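Local coordinates for protein Eps1p (Saccharomyces cerevisiae, PDB 4TW5) that belongs to the thioredoxin superfamily and is built from two thioredoxin-like domains, each of which carries two disulfides, at residues E134-L138 against N200-N205; Q193-I199 against V262-R266. All blocks are in the same frame, centred on the assembly; numbering follows the deposited sequence.

Contact 1. Residues E134-L138 against N200-N205; sequences ESQYL and NTGHVN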
# COMPACT_ATOMS: atom_id res chain seq x y z
N GLU A 134 1.34 20.35 21.73
CA GLU A 134 0.46 19.41 22.43
C GLU A 134 0.06 18.23 21.53
O GLU A 134 -0.52 17.26 22.03
CB GLU A 134 -0.81 20.12 22.94
CG GLU A 134 -0.58 21.16 24.05
CD GLU A 134 0.32 20.66 25.18
OE1 GLU A 134 0.06 19.56 25.73
OE2 GLU A 134 1.30 21.36 25.53
N SER A 135 0.38 18.32 20.23
CA SER A 135 -0.03 17.31 19.25
C SER A 135 0.56 15.94 19.57
O SER A 135 1.74 15.81 19.76
CB SER A 135 0.40 17.76 17.85
OG SER A 135 0.16 16.77 16.87
N GLN A 136 -0.28 14.91 19.65
CA GLN A 136 0.23 13.59 20.02
C GLN A 136 0.57 12.68 18.84
O GLN A 136 -0.10 12.67 17.81
CB GLN A 136 -0.78 12.88 20.93
CG GLN A 136 -0.95 13.54 22.28
CD GLN A 136 -2.19 13.05 23.03
OE1 GLN A 136 -3.22 13.73 23.05
NE2 GLN A 136 -2.09 11.87 23.64
N TYR A 137 1.67 11.95 18.99
CA TYR A 137 2.11 11.00 18.00
C TYR A 137 1.17 9.84 17.97
O TYR A 137 1.02 9.14 18.95
CB TYR A 137 3.54 10.56 18.30
CG TYR A 137 4.07 9.41 17.47
CD1 TYR A 137 4.38 9.57 16.13
CD2 TYR A 137 4.34 8.19 18.06
CE1 TYR A 137 4.89 8.51 15.38
CE2 TYR A 137 4.86 7.13 17.33
CZ TYR A 137 5.13 7.30 15.98
OH TYR A 137 5.64 6.24 15.26
N LEU A 138 0.52 9.64 16.84
CA LEU A 138 -0.40 8.53 16.72
C LEU A 138 0.12 7.53 15.71
O LEU A 138 0.23 7.84 14.52
CB LEU A 138 -1.81 9.00 16.30
CG LEU A 138 -2.50 10.09 17.14
CD1 LEU A 138 -3.79 10.58 16.47
CD2 LEU A 138 -2.81 9.59 18.59
N ASN A 200 -8.23 17.14 22.03
CA ASN A 200 -6.91 16.60 21.75
C ASN A 200 -6.50 16.84 20.29
O ASN A 200 -7.36 17.09 19.42
CB ASN A 200 -6.87 15.12 22.11
CG ASN A 200 -6.99 14.90 23.60
OD1 ASN A 200 -7.16 15.84 24.35
ND2 ASN A 200 -6.89 13.67 24.03
N THR A 201 -5.19 16.84 20.06
CA THR A 201 -4.62 16.85 18.71
C THR A 201 -3.64 15.71 18.52
O THR A 201 -2.97 15.32 19.48
CB THR A 201 -3.89 18.14 18.41
OG1 THR A 201 -3.06 18.45 19.52
CG2 THR A 201 -4.88 19.27 18.18
N GLY A 202 -3.55 15.22 17.28
CA GLY A 202 -2.65 14.12 16.93
C GLY A 202 -2.06 14.29 15.52
O GLY A 202 -2.63 14.98 14.67
N HIS A 203 -0.92 13.66 15.28
CA HIS A 203 -0.31 13.67 13.96
C HIS A 203 0.03 12.27 13.52
O HIS A 203 0.48 11.43 14.30
CB HIS A 203 0.92 14.59 13.94
CG HIS A 203 1.89 14.32 15.03
ND1 HIS A 203 1.84 14.97 16.25
CD2 HIS A 203 2.95 13.47 15.10
CE1 HIS A 203 2.80 14.51 17.03
NE2 HIS A 203 3.50 13.61 16.35
N VAL A 204 -0.19 12.02 12.24
CA VAL A 204 0.02 10.71 11.63
C VAL A 204 1.06 10.81 10.51
O VAL A 204 0.98 11.69 9.65
CB VAL A 204 -1.29 10.15 11.06
CG1 VAL A 204 -1.05 8.88 10.15
CG2 VAL A 204 -2.30 9.91 12.17
N ASN A 205 2.04 9.91 10.55
CA ASN A 205 3.01 9.75 9.48
C ASN A 205 2.43 8.83 8.42
O ASN A 205 2.43 7.61 8.58
CB ASN A 205 4.31 9.16 10.03
CG ASN A 205 5.02 10.10 10.96
OD1 ASN A 205 5.89 10.86 10.53
ND2 ASN A 205 4.64 10.09 12.23
O HOH W 1 -3.36 16.51 22.46
O HOH W 2 2.36 7.95 12.85

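Contact 2. Residues Q193-I199 against V262-R266; sequences QLAVDDI and VDFAR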
# COMPACT_ATOMS: atom_id res chain seq x y z
N GLN A 193 -4.15 25.91 21.23
CA GLN A 193 -5.44 26.57 21.40
C GLN A 193 -6.55 25.56 21.73
O GLN A 193 -7.37 25.81 22.61
CB GLN A 193 -5.78 27.38 20.14
CG GLN A 193 -4.90 28.62 19.96
CD GLN A 193 -5.33 29.46 18.77
OE1 GLN A 193 -5.52 28.95 17.68
NE2 GLN A 193 -5.50 30.76 18.98
N LEU A 194 -6.52 24.40 21.08
CA LEU A 194 -7.53 23.38 21.31
C LEU A 194 -7.36 22.72 22.67
O LEU A 194 -8.30 22.13 23.20
CB LEU A 194 -7.52 22.32 20.22
CG LEU A 194 -8.18 22.80 18.92
CD1 LEU A 194 -8.16 21.70 17.85
CD2 LEU A 194 -9.59 23.30 19.18
N ALA A 195 -6.15 22.78 23.20
CA ALA A 195 -5.91 22.21 24.52
C ALA A 195 -6.72 22.93 25.63
O ALA A 195 -7.09 22.30 26.61
CB ALA A 195 -4.43 22.25 24.83
N VAL A 196 -7.00 24.22 25.47
CA VAL A 196 -7.82 24.99 26.41
C VAL A 196 -9.22 24.42 26.45
O VAL A 196 -9.86 24.36 27.50
CB VAL A 196 -7.89 26.50 26.03
CG1 VAL A 196 -9.03 27.22 26.76
CG2 VAL A 196 -6.57 27.18 26.30
N ASP A 197 -9.70 23.98 25.30
CA ASP A 197 -11.04 23.42 25.23
C ASP A 197 -11.03 21.93 25.46
O ASP A 197 -12.03 21.26 25.24
CB ASP A 197 -11.67 23.73 23.89
CG ASP A 197 -12.01 25.19 23.76
OD1 ASP A 197 -12.66 25.72 24.69
OD2 ASP A 197 -11.59 25.81 22.75
N ASP A 198 -9.89 21.43 25.90
CA ASP A 198 -9.76 20.02 26.22
C ASP A 198 -10.12 19.16 24.99
O ASP A 198 -10.74 18.11 25.11
CB ASP A 198 -10.63 19.66 27.42
CG ASP A 198 -10.21 18.37 28.10
OD1 ASP A 198 -9.02 18.02 28.00
OD2 ASP A 198 -11.06 17.70 28.72
N ILE A 199 -9.78 19.67 23.81
CA ILE A 199 -9.82 18.90 22.56
C ILE A 199 -8.39 18.44 22.25
O ILE A 199 -7.43 19.22 22.25
CB ILE A 199 -10.42 19.75 21.43
CG1 ILE A 199 -11.91 20.01 21.75
CG2 ILE A 199 -10.28 19.06 20.06
CD1 ILE A 199 -12.58 20.95 20.81
N VAL A 262 -9.50 25.51 14.42
CA VAL A 262 -9.93 25.48 15.83
C VAL A 262 -11.45 25.44 15.89
O VAL A 262 -12.04 24.58 16.56
CB VAL A 262 -9.40 26.71 16.61
CG1 VAL A 262 -10.10 26.84 17.97
CG2 VAL A 262 -7.90 26.58 16.83
N ASP A 263 -12.09 26.34 15.16
CA ASP A 263 -13.54 26.45 15.15
C ASP A 263 -14.21 25.22 14.54
O ASP A 263 -15.30 24.86 14.93
CB ASP A 263 -13.97 27.74 14.46
CG ASP A 263 -13.49 28.97 15.22
OD1 ASP A 263 -13.28 28.86 16.47
OD2 ASP A 263 -13.31 30.05 14.59
N PHE A 264 -13.56 24.58 13.57
CA PHE A 264 -14.08 23.32 13.05
C PHE A 264 -14.07 22.27 14.14
O PHE A 264 -15.06 21.58 14.37
CB PHE A 264 -13.27 22.84 11.84
CG PHE A 264 -13.58 21.43 11.42
CD1 PHE A 264 -14.76 21.13 10.73
CD2 PHE A 264 -12.70 20.42 11.71
CE1 PHE A 264 -15.04 19.84 10.31
CE2 PHE A 264 -12.96 19.12 11.30
CZ PHE A 264 -14.14 18.82 10.60
N ALA A 265 -12.95 22.17 14.84
CA ALA A 265 -12.79 21.17 15.89
C ALA A 265 -13.78 21.37 17.03
O ALA A 265 -14.01 20.47 17.81
CB ALA A 265 -11.36 21.20 16.45
N ARG A 266 -14.35 22.57 17.11
CA ARG A 266 -15.22 22.93 18.21
C ARG A 266 -16.70 22.90 17.86
O ARG A 266 -17.53 23.09 18.72
CB ARG A 266 -14.80 24.30 18.75
CG ARG A 266 -13.81 24.19 19.90
CD ARG A 266 -13.01 25.44 20.11
NE ARG A 266 -13.70 26.67 19.72
CZ ARG A 266 -14.52 27.38 20.48
NH1 ARG A 266 -14.83 26.99 21.72
NH2 ARG A 266 -15.05 28.48 19.98

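Contact 1. Residues E134-L138 against N200-N205
Glu134 meets Thr201 through its backbone, its C lying 3.7 Å from Thr201 OG1. Water 1 accepts from Thr201 N and lies in bonding range of Glu134 O and Gln136 OE1, which may share its protons with other acceptors, so a single solvent molecule joins the two segments. Ser135 comes next. With OG anti to the backbone N (chi1 174°), the hydroxyl swings to the rim of the His203 imidazole and makes a short hydrogen bond, 2.5 Å from OG to ND1. Trp187 of helix 180-196 holds the same hydroxyl through its indole N-H. Gln136 pairs with Gly202 in parallel register. Its N donates to Thr201 O at 2.7 Å, and its O accepts from His203 N at 2.8 Å. That same O also stands over one face of the His203 ring, offset toward the rim. Tyr137 lies on the His203 side of the sheet, and its CA packs 3.4 Å from His203 NE2. The amide of Asn205 comes to the tyrosine edge, ND2 being 3.5 Å from CE1, while Asn205 OD1 takes the N-H of Met165. Leu138 closes the run. Its N donates to His203 O, its CD1 lies 3.7 Å from Gly202 CA, an approach made possible by the lack of a side chain there, and water 2 bridges its O to Asn205 N. The short strand 136-137 thus forms the edge of the second thioredoxin-like sheet, beside strand 200-205. His203 is gripped at both nitrogens: NE2 is bonded to Lys166 O, which implies a proton on NE2, and ND1 meets Ser135. Together these bonds fix the rotation of a buried imidazole and satisfy its polar atoms.

Contact 2. Residues Q193-I199 against V262-R266
The carboxylate of Asp197 and the guanidinium of Arg266 are the flat groups that meet here, with planes only 19° apart. OD2 of Asp197 approaches the guanidinium obliquely, 3.6 Å from NH1 in a salt bridge, and comes nearer still to the aliphatic part of the arginine, 3.0 Å from CD. At the edge of the guanidinium, in its plane, is Asp263 OD1, a long salt-bridge partner of NE three residues earlier in the chain. The bend at chi3 (29°) turns NE away from Asp197 and toward Asp263, leaving CD nearest OD2. Both charges have further partners in the N-terminal part of the chain: Arg116 pairs with Asp197 OD2, and Glu102 with Arg266 NH2.

Beside this polar cluster the contact is largely apolar. Leu194 straddles the methyl of Ala265, whose CB is 3.5 Å from CD1 and 3.9 Å from CD2, and it slides past Val262, where CD2 meets CG1 at 3.8 Å. Leu156 of strand 155-160 touches both Leu194 and Ala265. Gln193 crosses Val262 at about a right angle, its OE1 lying 3.5 Å from CG2 while bonding to Ser258 OG. Ile199 sends CD1 across to Ala265 O, 3.4 Å away, and against Arg266 CG.

Between Leu194 and Ile199 the helix ends in a Schellman motif: Asp198 has positive phi, Ile199 N returns to Leu194 O at 2.9 Å, and Asp198 N bonds weakly to Ala195 O. This turn brings Ile199 back onto the partner helix. Two helix ends of the second thioredoxin-like domain are joined by apolar packing, while the carboxylates of Asp197, Asp263 and Glu102 probably offset the charges of Arg266 and Arg116, and bridges to Arg116 and Glu102 tie this corner to the N-terminal domain.

In the fold
Helix 180-196 leads directly into strand 200-205, and the two contacts lie on either side of that junction, their centres about 14 Å apart. Both are largely buried, but contact 1 is at the margin of the sheet, with Gln136 and Tyr137 exposed, whereas contact 2 sits nearer the middle of the chain, where the two domains approach each other. Contact 1 pairs strand with strand through backbone hydrogen bonds, bridging waters and a held imidazole; contact 2 pairs helix ends through methyl groups and a charged network. They meet where Thr201 CG2 packs on Leu194 CD1, 4.1 Å apart, and where Glu134 lies against Ala195.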